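PDB 3DV8: transcriptional regulator, Crp/Fnr family from Eubacterium rectale ATCC 33656, which probably binds DNA through a helix-turn-helix domain and regulates transcription in response to a small effector sensed by its cyclic nucleotide-binding domain. Local coordinates for residues A[182-185]-A[186-190]. Sequence-based numbering, arbitrary orientation.
Sequences HREV and ITRML
E184 and R188, one turn apart at the start of helix 183-195, cross at a slant, with the carboxylate and guanidinium planes turned only 15° from each other. What touches is the aliphatic CG of E184, which sits over one guanidinium face, 3.3 Å from NH1 of R188. Because OE2 of E184, 3.2 Å from NH1 of R188, stands well out of the guanidinium plane, charge holds the pair and no N-H is aimed at the oxygen. The bend at chi2 of E184 (71°) lets its other oxygen face back along the helix, where OE1 makes a 3.4 Å salt bridge with NH2 of R183. A glutamate suits this place, since one carboxylate joins two arginines in a network; an alanine here would probably leave both guanidinium groups without their shared counter-charge and more free to turn. T187 is buried, and its hydroxyl turns back to the preceding turn. Its OG1 lies beside its own backbone N (chi1 -53°) and donates to O of R183 at 2.9 Å from above the carbonyl plane, while T187 N bonds the same oxygen at 2.8 Å, so one acceptor is gripped twice. A short beta-branched hydroxyl is well suited to this, and OG1 is also hydrogen-bonded to ND1 of H172. H182 takes the N-cap position, and its carbonyl receives I186 N at 3.1 Å. In the Crp family the second helix of the helix-turn-helix, which this one probably is, reads DNA. R183, I186 and L190 pack on helix 172-179, whereas V185 and M189 (selenomethionine) meet helix 148-163.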
loop_
_atom_site.group_PDB
_atom_site.type_symbol
_atom_site.label_atom_id
_atom_site.label_comp_id
_atom_site.label_asym_id
_atom_site.label_seq_id
_atom_site.Cartn_x
_atom_site.Cartn_y
_atom_site.Cartn_z
ATOM N N HIS A 182 -8.936 12.806 14.548
ATOM C CA HIS A 182 -10.088 13.708 14.759
ATOM C C HIS A 182 -9.551 15.071 15.198
ATOM O O HIS A 182 -8.538 15.127 15.888
ATOM C CB HIS A 182 -11.060 13.130 15.797
ATOM C CG HIS A 182 -12.328 13.918 15.968
ATOM N ND1 HIS A 182 -12.532 14.786 17.022
ATOM C CD2 HIS A 182 -13.463 13.953 15.228
ATOM C CE1 HIS A 182 -13.733 15.329 16.916
ATOM N NE2 HIS A 182 -14.319 14.838 15.837
ATOM N N ARG A 183 -10.236 16.148 14.791
ATOM C CA ARG A 183 -9.848 17.547 15.098
ATOM C C ARG A 183 -9.547 17.796 16.589
ATOM O O ARG A 183 -8.529 18.417 16.929
ATOM C CB ARG A 183 -10.956 18.522 14.671
ATOM C CG ARG A 183 -10.574 20.023 14.775
ATOM C CD ARG A 183 -11.758 20.918 15.120
ATOM N NE ARG A 183 -12.289 20.601 16.457
ATOM C CZ ARG A 183 -11.846 21.084 17.630
ATOM N NH1 ARG A 183 -10.840 21.963 17.710
ATOM N NH2 ARG A 183 -12.434 20.684 18.763
ATOM N N GLU A 184 -10.458 17.335 17.445
ATOM C CA GLU A 184 -10.347 17.463 18.902
ATOM C C GLU A 184 -9.036 16.854 19.437
ATOM O O GLU A 184 -8.401 17.451 20.308
ATOM C CB GLU A 184 -11.587 16.851 19.587
ATOM C CG GLU A 184 -11.644 16.991 21.113
ATOM C CD GLU A 184 -11.906 18.418 21.614
ATOM O OE1 GLU A 184 -13.072 18.863 21.527
ATOM O OE2 GLU A 184 -10.970 19.067 22.156
ATOM N N VAL A 185 -8.640 15.693 18.907
ATOM C CA VAL A 185 -7.376 15.027 19.292
ATOM C C VAL A 185 -6.163 15.846 18.811
ATOM O O VAL A 185 -5.168 15.951 19.527
ATOM C CB VAL A 185 -7.277 13.557 18.761
ATOM C CG1 VAL A 185 -5.999 12.899 19.232
ATOM C CG2 VAL A 185 -8.452 12.727 19.230
ATOM N N ILE A 186 -6.255 16.411 17.601
ATOM C CA ILE A 186 -5.198 17.260 17.036
ATOM C C ILE A 186 -5.071 18.538 17.880
ATOM O O ILE A 186 -3.963 18.901 18.263
ATOM C CB ILE A 186 -5.439 17.621 15.521
ATOM C CG1 ILE A 186 -5.445 16.372 14.629
ATOM C CG2 ILE A 186 -4.375 18.599 15.006
ATOM C CD1 ILE A 186 -4.153 15.571 14.603
ATOM N N THR A 187 -6.196 19.195 18.180
ATOM C CA THR A 187 -6.199 20.409 19.031
ATOM C C THR A 187 -5.553 20.152 20.398
ATOM O O THR A 187 -4.758 20.967 20.860
ATOM C CB THR A 187 -7.616 20.954 19.255
ATOM O OG1 THR A 187 -8.242 21.134 17.989
ATOM C CG2 THR A 187 -7.583 22.289 20.000
ATOM N N ARG A 188 -5.889 19.008 21.006
ATOM C CA ARG A 188 -5.338 18.576 22.309
ATOM C C ARG A 188 -3.808 18.442 22.206
ATOM O O ARG A 188 -3.072 18.905 23.095
ATOM C CB ARG A 188 -5.887 17.195 22.723
ATOM C CG ARG A 188 -6.233 17.025 24.207
ATOM C CD ARG A 188 -7.758 17.101 24.431
ATOM N NE ARG A 188 -8.432 15.950 23.802
ATOM C CZ ARG A 188 -9.755 15.755 23.706
ATOM N NH1 ARG A 188 -10.633 16.647 24.186
ATOM N NH2 ARG A 188 -10.214 14.654 23.086
HETATM N N MSE A 189 -3.366 17.813 21.105
HETATM C CA MSE A 189 -1.951 17.567 20.804
HETATM C C MSE A 189 -1.163 18.844 20.552
HETATM O O MSE A 189 -0.016 18.945 21.004
HETATM C CB MSE A 189 -1.803 16.657 19.574
HETATM C CG MSE A 189 -0.407 16.101 19.353
HETATM SE SE MSE A 189 0.104 14.884 20.786
HETATM C CE MSE A 189 -1.183 13.416 20.476
ATOM N N LEU A 190 -1.755 19.779 19.797
ATOM C CA LEU A 190 -1.117 21.067 19.506
ATOM C C LEU A 190 -0.972 21.908 20.787
ATOM O O LEU A 190 0.042 22.592 20.970
ATOM C CB LEU A 190 -1.861 21.824 18.395
ATOM C CG LEU A 190 -1.850 21.165 17.003
ATOM C CD1 LEU A 190 -2.895 21.813 16.093
ATOM C CD2 LEU A 190 -0.451 21.162 16.334
#